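Local coordinates for putative uncharacterized protein (Aquifex aeolicus, PDB 3ME7) that probably binds copper through a thioredoxin-like domain of the SCO1/SenC family and takes part in electron transfer, as a putative membrane-bound electron transport protein, at residues 34-37 / 43-46; 116-119 / 124-127. All coordinates share one frame; numbering follows the deposited sequence. Where two conformers were deposited one is given.

Contact 1. Residues 34-37 / 43-46; sequences SPIY and ACPL
Cys44 meets both Ile36 and Tyr37, and its two side-chain atoms divide the work. CB of Cys44 lies 3.7 Å from CG2 of Ile36, an apolar contact in which the gamma methyl of the strand residue reaches the first turn of helix 43-52. The sulfur goes further: SG of Cys44 sits 3.9 Å from CB of Ile36 and 3.7 Å from the backbone N of Tyr37, the latter a packing distance. It also comes up to the ring of Tyr37, where the nearest ring atom, CD1, is 4.1 Å from SG of Cys44. The line from the sulfur to the ring centroid is 44° off the ring normal, so this sulfur-aromatic approach is oblique.

Torsions explain the division. CG2 of Ile36 stands anti to the carbonyl carbon and thereby faces the helix, whereas CG1, at chi1 53°, takes the delta methyl away from it. In Cys44, chi1 of -45° carries SG beside its own backbone N and on toward Tyr37.

The next shell fixes these groups. Backbone hydrogen bonds from Ile36 to Phe70 and Phe72 hold strand 31-36 alongside strand 66-71 and Phe72, while Tyr37 OH is hydrogen-bonded to Asp123 and probably to the backbone N of Phe124. SG of Cys44 is joined to Cys40 in a disulfide, which closes a short loop at the entry to helix 43-52.

This is the SCO-family CxxxC pair, placed in a thioredoxin-like fold between a beta strand and the start of a helix. The disulfide is formed in the crystal; that it is redox-active and that the cysteines bind copper is predicted. With all three touching residues buried, the chemistry implies a sulfur backed by aliphatic and aromatic carbon, its disulfide partner supplied from the connecting loop.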
loop_
_atom_site.group_PDB
_atom_site.type_symbol
_atom_site.label_atom_id
_atom_site.label_comp_id
_atom_site.label_asym_id
_atom_site.label_seq_id
_atom_site.Cartn_x
_atom_site.Cartn_y
_atom_site.Cartn_z
ATOM N N SER A 34 -0.746 -0.789 -0.814
ATOM C CA SER A 34 -1.450 -1.784 -1.648
ATOM C C SER A 34 -0.608 -3.069 -1.816
ATOM O O SER A 34 0.296 -3.094 -2.660
ATOM C CB SER A 34 -1.799 -1.184 -3.018
ATOM O OG SER A 34 -2.354 -2.124 -3.924
ATOM N N PRO A 35 -0.876 -4.118 -1.015
ATOM C CA PRO A 35 -0.153 -5.383 -1.213
ATOM C C PRO A 35 -0.621 -6.111 -2.458
ATOM O O PRO A 35 -1.824 -6.309 -2.651
ATOM C CB PRO A 35 -0.498 -6.229 0.017
ATOM C CG PRO A 35 -1.652 -5.546 0.704
ATOM C CD PRO A 35 -1.760 -4.115 0.168
ATOM N N ILE A 36 0.338 -6.497 -3.298
ATOM C CA ILE A 36 0.083 -7.269 -4.512
ATOM C C ILE A 36 1.229 -8.282 -4.665
ATOM O O ILE A 36 2.117 -8.338 -3.816
ATOM C CB ILE A 36 -0.039 -6.353 -5.782
ATOM C CG1 ILE A 36 1.181 -5.420 -5.942
ATOM C CG2 ILE A 36 -1.345 -5.521 -5.724
ATOM C CD1 ILE A 36 2.400 -6.026 -6.527
ATOM N N TYR A 37 1.217 -9.079 -5.733
ATOM C CA TYR A 37 2.469 -9.701 -6.184
ATOM C C TYR A 37 2.586 -9.563 -7.695
ATOM O O TYR A 37 1.578 -9.393 -8.369
ATOM C CB TYR A 37 2.652 -11.153 -5.711
ATOM C CG TYR A 37 1.594 -12.146 -6.128
ATOM C CD1 TYR A 37 0.327 -12.141 -5.544
ATOM C CD2 TYR A 37 1.885 -13.142 -7.055
ATOM C CE1 TYR A 37 -0.615 -13.074 -5.888
ATOM C CE2 TYR A 37 0.932 -14.082 -7.415
ATOM C CZ TYR A 37 -0.311 -14.038 -6.830
ATOM O OH TYR A 37 -1.264 -14.963 -7.185
ATOM N N ALA A 43 -6.524 -11.052 -9.025
ATOM C CA ALA A 43 -7.065 -9.938 -8.258
ATOM C C ALA A 43 -6.217 -8.682 -8.372
ATOM O O ALA A 43 -6.765 -7.567 -8.383
ATOM C CB ALA A 43 -7.247 -10.320 -6.785
ATOM N N CYS A 44 -4.896 -8.843 -8.465
ATOM C CA CYS A 44 -4.004 -7.676 -8.382
ATOM C C CYS A 44 -4.128 -6.691 -9.553
ATOM O O CYS A 44 -4.053 -5.483 -9.315
ATOM C CB CYS A 44 -2.544 -8.047 -8.114
ATOM S SG CYS A 44 -2.320 -9.279 -6.820
ATOM N N PRO A 45 -4.320 -7.181 -10.800
ATOM C CA PRO A 45 -4.626 -6.193 -11.845
ATOM C C PRO A 45 -5.907 -5.437 -11.528
ATOM O O PRO A 45 -6.000 -4.253 -11.815
ATOM C CB PRO A 45 -4.786 -7.045 -13.124
ATOM C CG PRO A 45 -4.037 -8.305 -12.840
ATOM C CD PRO A 45 -4.209 -8.539 -11.358
ATOM N N LEU A 46 -6.893 -6.109 -10.937
ATOM C CA LEU A 46 -8.149 -5.433 -10.608
ATOM C C LEU A 46 -7.922 -4.342 -9.551
ATOM O O LEU A 46 -8.378 -3.214 -9.710
ATOM C CB LEU A 46 -9.221 -6.437 -10.166
ATOM C CG LEU A 46 -9.522 -7.567 -11.163
ATOM C CD1 LEU A 46 -10.689 -8.412 -10.658
ATOM C CD2 LEU A 46 -9.831 -6.981 -12.539
#

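Contact 2. Residues 116-119 / 124-127; sequences RFMT and FIHP
Phe124, in strand 123-125, lies beside Phe117, which immediately precedes strand 118-120 of the same two-stranded antiparallel hairpin. From its base, CB of Phe124 is 3.8 Å from O of Met118. A chi1 of -68° sets CG beside the residue's own backbone N, and the ring runs alongside that of Phe117. CG of Phe124 stands 3.9 Å from CD2 of Phe117, and CD1 of Phe124 comes to 3.5 Å from that same CD2. Beyond it, CE1 of Phe124 is 3.7 Å from CE2 of Phe117, and CZ ends near the same atom. Thus the edge of Phe117 addresses one face of Phe124, a T-shaped pair with planes at 70°, while O of Met118 lies at the rim of Phe124, in its plane. With an alanine in its place, the edge of Phe117 would probably lose the face it packs on, opening a gap beside it.

Met118 and Ile125 form the hydrogen-bonded pair: Met118 N gives to Ile125 O at 3.0 Å, and Ile125 N to Met118 O at 2.8 Å. Their side chains share a face.

Past the strand, ND1 of His126 donates to O of Pro127 at 2.8 Å, from 53° above the carbonyl plane. ND1 is spent on this bond, and NE2 is the ring nitrogen that lies near Cys44, consistent with the predicted copper site.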
loop_
_atom_site.group_PDB
_atom_site.type_symbol
_atom_site.label_atom_id
_atom_site.label_comp_id
_atom_site.label_asym_id
_atom_site.label_seq_id
_atom_site.Cartn_x
_atom_site.Cartn_y
_atom_site.Cartn_z
ATOM N N ARG A 116 -2.340 -12.242 5.571
ATOM C CA ARG A 116 -1.710 -13.548 5.391
ATOM C C ARG A 116 -2.091 -14.144 4.046
ATOM O O ARG A 116 -3.229 -13.978 3.556
ATOM C CB ARG A 116 -1.964 -14.512 6.555
ATOM C CG ARG A 116 -3.358 -15.103 6.654
ATOM C CD ARG A 116 -3.518 -15.970 7.917
ATOM N NE ARG A 116 -3.529 -15.147 9.130
ATOM C CZ ARG A 116 -4.560 -14.410 9.547
ATOM N NH1 ARG A 116 -4.448 -13.682 10.659
ATOM N NH2 ARG A 116 -5.689 -14.374 8.855
ATOM N N PHE A 117 -1.122 -14.821 3.449
ATOM C CA PHE A 117 -1.348 -15.468 2.168
ATOM C C PHE A 117 -0.980 -16.932 2.263
ATOM O O PHE A 117 -0.324 -17.351 3.222
ATOM C CB PHE A 117 -0.614 -14.734 1.035
ATOM C CG PHE A 117 0.896 -14.721 1.145
ATOM C CD1 PHE A 117 1.550 -13.739 1.880
ATOM C CD2 PHE A 117 1.664 -15.663 0.473
ATOM C CE1 PHE A 117 2.951 -13.707 1.947
ATOM C CE2 PHE A 117 3.060 -15.636 0.536
ATOM C CZ PHE A 117 3.702 -14.660 1.282
ATOM N N MET A 118 -1.417 -17.710 1.275
ATOM C CA MET A 118 -1.197 -19.154 1.250
ATOM C C MET A 118 -1.076 -19.624 -0.198
ATOM O O MET A 118 -1.579 -18.955 -1.098
ATOM C CB MET A 118 -2.365 -19.867 1.952
ATOM C CG MET A 118 -3.747 -19.296 1.658
ATOM S SD MET A 118 -4.836 -19.331 3.093
ATOM C CE MET A 118 -4.395 -20.909 3.801
ATOM N N THR A 119 -0.436 -20.767 -0.424
ATOM C CA THR A 119 -0.310 -21.296 -1.802
ATOM C C THR A 119 -1.602 -21.866 -2.356
ATOM O O THR A 119 -2.404 -22.436 -1.624
ATOM C CB THR A 119 0.748 -22.408 -1.911
ATOM O OG1 THR A 119 0.467 -23.432 -0.952
ATOM C CG2 THR A 119 2.100 -21.861 -1.680
ATOM N N PHE A 124 -1.094 -17.446 -5.315
ATOM C CA PHE A 124 -1.400 -17.276 -3.914
ATOM C C PHE A 124 -2.882 -16.989 -3.725
ATOM O O PHE A 124 -3.514 -16.379 -4.587
ATOM C CB PHE A 124 -0.594 -16.112 -3.349
ATOM C CG PHE A 124 0.887 -16.365 -3.282
ATOM C CD1 PHE A 124 1.399 -17.456 -2.574
ATOM C CD2 PHE A 124 1.774 -15.491 -3.904
ATOM C CE1 PHE A 124 2.783 -17.682 -2.498
ATOM C CE2 PHE A 124 3.150 -15.702 -3.835
ATOM C CZ PHE A 124 3.652 -16.801 -3.135
ATOM N N ILE A 125 -3.425 -17.450 -2.600
ATOM C CA ILE A 125 -4.741 -17.031 -2.110
ATOM C C ILE A 125 -4.447 -15.967 -1.055
ATOM O O ILE A 125 -3.594 -16.175 -0.195
ATOM C CB ILE A 125 -5.495 -18.227 -1.492
ATOM C CG1 ILE A 125 -6.000 -19.157 -2.595
ATOM C CG2 ILE A 125 -6.685 -17.768 -0.628
ATOM C CD1 ILE A 125 -6.476 -20.494 -2.081
ATOM N N HIS A 126 -5.125 -14.823 -1.141
ATOM C CA HIS A 126 -4.812 -13.676 -0.297
ATOM C C HIS A 126 -6.014 -12.730 -0.252
ATOM O O HIS A 126 -6.879 -12.785 -1.132
ATOM C CB HIS A 126 -3.573 -12.929 -0.855
ATOM C CG HIS A 126 -3.789 -12.362 -2.222
ATOM N ND1 HIS A 126 -4.261 -11.083 -2.421
ATOM C CD2 HIS A 126 -3.640 -12.903 -3.454
ATOM C CE1 HIS A 126 -4.385 -10.857 -3.716
ATOM N NE2 HIS A 126 -4.022 -11.949 -4.366
ATOM N N PRO A 127 -6.093 -11.888 0.795
ATOM C CA PRO A 127 -7.107 -10.827 0.791
ATOM C C PRO A 127 -6.836 -9.713 -0.206
ATOM O O PRO A 127 -5.681 -9.461 -0.605
ATOM C CB PRO A 127 -7.066 -10.267 2.222
ATOM C CG PRO A 127 -5.759 -10.675 2.774
ATOM C CD PRO A 127 -5.264 -11.875 2.017
#

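How the contacts relate
Both contacts converge on the predicted copper site, contact 1 contributing Cys44 and contact 2 His126, with Cys40 from the loop inside contact 1 as the remaining predicted ligand. Their centres are about 12 Å apart, yet the pieces touch: SG of Cys44 lies 4.0 Å from NE2 of His126, a packing distance, with the cysteines in the disulfide form and no metal bond implied. Tyr37 bridges the two, its OH 3.1 Å from N of Phe124 in a probable hydrogen bond and its CE1 3.9 Å from CD2 of His126. Tyr37 therefore ties the surface hairpin of 116-119 / 124-127 to the buried strand-helix junction of 34-37 / 43-46.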